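Local coordinates for protein ADP-ribosylation factor guanine nucleotide-exchange factor SEC7 (Saccharomyces cerevisiae, PDB 4OIY) that activates the small GTPase ARF1 at the trans-Golgi network as a guanine nucleotide-exchange factor, here represented by its catalytic Sec7 domain, at residues S157-E160 / F161-N164; R176-L179 / E180-N184. All coordinates share one frame; numbering follows the deposited sequence.

Contact 1. Residues S157-E160 / F161-N164; sequences SLQE and FLEN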
loop_
_atom_site.group_PDB
_atom_site.type_symbol
_atom_site.label_atom_id
_atom_site.label_comp_id
_atom_site.label_asym_id
_atom_site.label_seq_id
_atom_site.Cartn_x
_atom_site.Cartn_y
_atom_site.Cartn_z
ATOM N N SER A 157 -2.787 20.069 13.506
ATOM C CA SER A 157 -1.957 20.194 14.698
ATOM C C SER A 157 -1.828 18.843 15.368
ATOM O O SER A 157 -2.662 17.958 15.167
ATOM C CB SER A 157 -2.559 21.192 15.695
ATOM O OG SER A 157 -3.817 20.742 16.170
ATOM N N LEU A 158 -0.788 18.691 16.172
ATOM C CA LEU A 158 -0.653 17.492 16.989
ATOM C C LEU A 158 -1.889 17.282 17.861
ATOM O O LEU A 158 -2.390 16.169 17.955
ATOM C CB LEU A 158 0.611 17.558 17.848
ATOM C CG LEU A 158 0.787 16.455 18.895
ATOM C CD1 LEU A 158 0.892 15.088 18.248
ATOM C CD2 LEU A 158 2.013 16.725 19.743
ATOM N N GLN A 159 -2.397 18.340 18.486
ATOM C CA GLN A 159 -3.601 18.210 19.303
ATOM C C GLN A 159 -4.752 17.572 18.522
ATOM O O GLN A 159 -5.417 16.661 19.019
ATOM C CB GLN A 159 -4.028 19.566 19.891
ATOM C CG GLN A 159 -5.314 19.497 20.716
ATOM C CD GLN A 159 -5.223 18.558 21.908
ATOM O OE1 GLN A 159 -4.147 18.322 22.441
ATOM N NE2 GLN A 159 -6.362 18.020 22.329
ATOM N N GLU A 160 -4.975 18.034 17.294
ATOM C CA GLU A 160 -6.040 17.489 16.458
ATOM C C GLU A 160 -5.808 16.019 16.112
ATOM O O GLU A 160 -6.747 15.227 16.095
ATOM C CB GLU A 160 -6.209 18.327 15.193
ATOM C CG GLU A 160 -6.933 19.634 15.470
ATOM C CD GLU A 160 -6.795 20.654 14.358
ATOM O OE1 GLU A 160 -5.950 20.471 13.457
ATOM O OE2 GLU A 160 -7.541 21.658 14.398
ATOM N N PHE A 161 -4.556 15.662 15.855
ATOM C CA PHE A 161 -4.193 14.273 15.566
ATOM C C PHE A 161 -4.499 13.365 16.770
ATOM O O PHE A 161 -5.039 12.270 16.609
ATOM C CB PHE A 161 -2.727 14.201 15.156
ATOM C CG PHE A 161 -2.255 12.814 14.850
ATOM C CD1 PHE A 161 -2.762 12.116 13.760
ATOM C CD2 PHE A 161 -1.300 12.211 15.643
ATOM C CE1 PHE A 161 -2.323 10.836 13.473
ATOM C CE2 PHE A 161 -0.863 10.931 15.367
ATOM C CZ PHE A 161 -1.379 10.240 14.287
ATOM N N LEU A 162 -4.174 13.828 17.974
ATOM C CA LEU A 162 -4.521 13.106 19.200
ATOM C C LEU A 162 -6.024 12.922 19.322
ATOM O O LEU A 162 -6.501 11.821 19.608
ATOM C CB LEU A 162 -3.991 13.837 20.436
ATOM C CG LEU A 162 -2.481 14.042 20.502
ATOM C CD1 LEU A 162 -2.147 14.877 21.724
ATOM C CD2 LEU A 162 -1.706 12.731 20.511
ATOM N N GLU A 163 -6.783 13.991 19.079
ATOM C CA GLU A 163 -8.244 13.918 19.168
ATOM C C GLU A 163 -8.842 12.905 18.189
ATOM O O GLU A 163 -9.764 12.157 18.531
ATOM C CB GLU A 163 -8.862 15.290 18.922
ATOM C CG GLU A 163 -8.589 16.291 20.034
ATOM C CD GLU A 163 -8.988 17.702 19.662
ATOM O OE1 GLU A 163 -9.732 17.873 18.674
ATOM O OE2 GLU A 163 -8.552 18.642 20.364
ATOM N N ASN A 164 -8.293 12.883 16.982
ATOM C CA ASN A 164 -8.785 12.019 15.913
ATOM C C ASN A 164 -8.622 10.528 16.218
ATOM O O ASN A 164 -9.292 9.688 15.613
ATOM C CB ASN A 164 -8.098 12.365 14.591
ATOM C CG ASN A 164 -8.568 13.690 14.016
ATOM O OD1 ASN A 164 -9.580 14.255 14.448
ATOM N ND2 ASN A 164 -7.843 14.188 13.024
#

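Contact 2. Residues R176-L179 / E180-N184; sequences RDFL and EGLFN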
loop_
_atom_site.group_PDB
_atom_site.type_symbol
_atom_site.label_atom_id
_atom_site.label_comp_id
_atom_site.label_asym_id
_atom_site.label_seq_id
_atom_site.Cartn_x
_atom_site.Cartn_y
_atom_site.Cartn_z
ATOM N N ARG A 176 -0.181 9.366 24.706
ATOM C CA ARG A 176 0.136 10.605 24.006
ATOM C C ARG A 176 1.530 10.564 23.394
ATOM O O ARG A 176 1.723 11.001 22.255
ATOM C CB ARG A 176 0.029 11.805 24.961
ATOM C CG ARG A 176 0.161 13.158 24.286
ATOM C CD ARG A 176 0.147 14.293 25.307
ATOM N NE ARG A 176 0.258 15.599 24.656
ATOM C CZ ARG A 176 1.377 16.099 24.136
ATOM N NH1 ARG A 176 1.353 17.298 23.557
ATOM N NH2 ARG A 176 2.522 15.418 24.184
ATOM N N ASP A 177 2.501 10.053 24.146
ATOM C CA ASP A 177 3.883 10.006 23.667
ATOM C C ASP A 177 4.026 9.128 22.422
ATOM O O ASP A 177 4.809 9.434 21.530
ATOM C CB ASP A 177 4.839 9.518 24.758
ATOM C CG ASP A 177 6.295 9.759 24.399
ATOM O OD1 ASP A 177 6.705 10.938 24.352
ATOM O OD2 ASP A 177 7.023 8.775 24.144
ATOM N N PHE A 178 3.263 8.039 22.371
ATOM C CA PHE A 178 3.291 7.128 21.228
ATOM C C PHE A 178 2.774 7.828 19.977
ATOM O O PHE A 178 3.401 7.773 18.927
ATOM C CB PHE A 178 2.463 5.876 21.516
ATOM C CG PHE A 178 2.334 4.954 20.346
ATOM C CD1 PHE A 178 3.389 4.144 19.968
ATOM C CD2 PHE A 178 1.158 4.903 19.621
ATOM C CE1 PHE A 178 3.270 3.294 18.888
ATOM C CE2 PHE A 178 1.030 4.057 18.533
ATOM C CZ PHE A 178 2.087 3.253 18.164
ATOM N N LEU A 179 1.630 8.491 20.107
ATOM C CA LEU A 179 1.047 9.213 18.978
ATOM C C LEU A 179 1.911 10.401 18.557
ATOM O O LEU A 179 2.057 10.659 17.365
ATOM C CB LEU A 179 -0.380 9.669 19.296
ATOM C CG LEU A 179 -1.443 8.560 19.357
ATOM C CD1 LEU A 179 -2.798 9.132 19.748
ATOM C CD2 LEU A 179 -1.551 7.821 18.024
ATOM N N GLU A 180 2.491 11.115 19.522
ATOM C CA GLU A 180 3.376 12.237 19.187
ATOM C C GLU A 180 4.564 11.755 18.349
ATOM O O GLU A 180 4.968 12.421 17.402
ATOM C CB GLU A 180 3.877 12.945 20.442
ATOM C CG GLU A 180 4.723 14.174 20.135
ATOM C CD GLU A 180 5.005 15.031 21.354
ATOM O OE1 GLU A 180 5.836 15.956 21.233
ATOM O OE2 GLU A 180 4.392 14.804 22.421
ATOM N N GLY A 181 5.114 10.591 18.696
ATOM C CA GLY A 181 6.188 9.985 17.930
ATOM C C GLY A 181 5.801 9.761 16.479
ATOM O O GLY A 181 6.526 10.130 15.576
ATOM N N LEU A 182 4.632 9.172 16.265
ATOM C CA LEU A 182 4.171 8.922 14.901
ATOM C C LEU A 182 3.922 10.225 14.141
ATOM O O LEU A 182 4.265 10.328 12.963
ATOM C CB LEU A 182 2.903 8.066 14.900
ATOM C CG LEU A 182 2.991 6.679 15.546
ATOM C CD1 LEU A 182 1.660 5.957 15.407
ATOM C CD2 LEU A 182 4.120 5.872 14.936
ATOM N N PHE A 183 3.316 11.200 14.813
ATOM C CA PHE A 183 3.102 12.521 14.234
ATOM C C PHE A 183 4.410 13.092 13.689
ATOM O O PHE A 183 4.485 13.538 12.537
ATOM C CB PHE A 183 2.519 13.462 15.289
ATOM C CG PHE A 183 2.278 14.856 14.791
ATOM C CD1 PHE A 183 3.300 15.789 14.792
ATOM C CD2 PHE A 183 1.020 15.240 14.357
ATOM C CE1 PHE A 183 3.077 17.079 14.335
ATOM C CE2 PHE A 183 0.787 16.533 13.920
ATOM C CZ PHE A 183 1.821 17.448 13.902
ATOM N N ASN A 184 5.453 13.048 14.509
ATOM C CA ASN A 184 6.751 13.584 14.098
ATOM C C ASN A 184 7.388 12.800 12.952
ATOM O O ASN A 184 8.016 13.389 12.072
ATOM C CB ASN A 184 7.697 13.677 15.301
ATOM C CG ASN A 184 7.275 14.746 16.289
ATOM O OD1 ASN A 184 6.556 15.681 15.941
ATOM N ND2 ASN A 184 7.725 14.615 17.530
#

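Contact 1. Residues S157-E160 / F161-N164
Gln159 and Glu163, one helical turn apart on the exposed side of the short helix 158-164, are joined by a side-chain hydrogen bond. The amide NE2 of Gln159 donates to OE2 of Glu163 over 3.0 Å, a fairly straight bond that arrives at the anti lone pair of the carboxylate oxygen. The acceptor lies close to the plane of the Gln159 amide, yet the amide and carboxylate planes are turned 65° apart, so the two groups meet crosswise; one N-H to one oxygen makes the bond. A bend at chi2 of Gln159 (60°) turns its amide along the helix toward Glu163.

Backbone bonds run in the regular i to i+4 pattern: Phe161 N donates to Ser157 O, Leu162 N to Leu158 O at 2.9 Å, Glu163 N to Gln159 O, and Asn164 N to Glu160 O.

The start of the helix is closed by a capping box, a reciprocal exchange between the N-cap residue and the third residue of the first turn. Glu160 N donates to OG of Ser157 at 3.2 Å, while Ser157 N gives its hydrogen to OE1 of Glu160, also at 3.2 Å, reaching that oxygen from above the carboxylate plane. Two amide groups at the helix start thereby gain acceptors, and the negative carboxylate sits where the helix dipole would favour it.

Apolar contacts occupy another side. CD1 of Leu158 touches CD2 of Leu162 at 4.2 Å, the two branched ends crossing at a slant, and the same methyl lies at the edge of the Phe161 ring, 4.5 Å from its CD2. That ring turns inward onto Ser139 and Leu140 of helix 130-148, whereas Leu158 and Leu162 face helix 176-188.

Contact 2. Residues R176-L179 / E180-N184
Glu180 is tied to Arg176, one turn earlier in helix 176-188, by both side chain and backbone. Its OE2 forms a salt bridge with NH2 of Arg176 at 2.6 Å; the hydrogen-bond component is weak, because the N-H points well off the oxygen (120°). The carboxylate and guanidinium planes stand 82° apart, and the oxygen approaches the guanidinium obliquely, so this is a single-oxygen contact and not a flat, two-pronged pairing. Both chains are extended, and each has its CG anti to the backbone N (chi1 -172° in Arg176), which carries the two charged ends to a meeting point beside the helix. In the backbone, Glu180 N donates to Arg176 O at 2.8 Å.

Leu179 contributes mainly through its main chain: its carbonyl oxygen accepts from Phe183 N at 2.9 Å, and CB of Phe183 rests 3.5 Å from that same Leu179 O. Its own side chain is buried against Leu136 of helix 130-148.

Leu182 meets Phe178 across a turn. Leu182 CD1 comes to 3.7 Å from CE2 of the phenylalanine, and CG of Leu182 lies over one face of the ring. Leu182 N also donates to Phe178 O, and beyond this pair the leucine reaches Ile88 and Val89 of helix 88-96.

With Leu179 and Leu182 buried on one inward-facing side, both on Leu136, and Arg176 and Asp177 exposed, this is an amphipathic helix, its outer flank carrying the i to i+4 salt bridge; it is the last helix of the all-helical Sec7 domain.

Following the chain from its N terminus, contact 1 comes first, just after helix 130-148 and its connecting segment, and contact 2 follows once the segment between helices 158-164 and 176-188 has been traversed. Each lies within a continuous stretch, so neither closes a long loop; they stand in series, without nesting or crossing. Their centres are about 10 Å apart, and they touch directly: CD2 of Leu162 packs 3.6 Å from CB of Leu179, and CD2 of Leu158 reaches CG of Glu180 at 3.7 Å. The two helices also share helix 130-148 as a neighbour, where Phe161 and Phe183 both pack on Leu143.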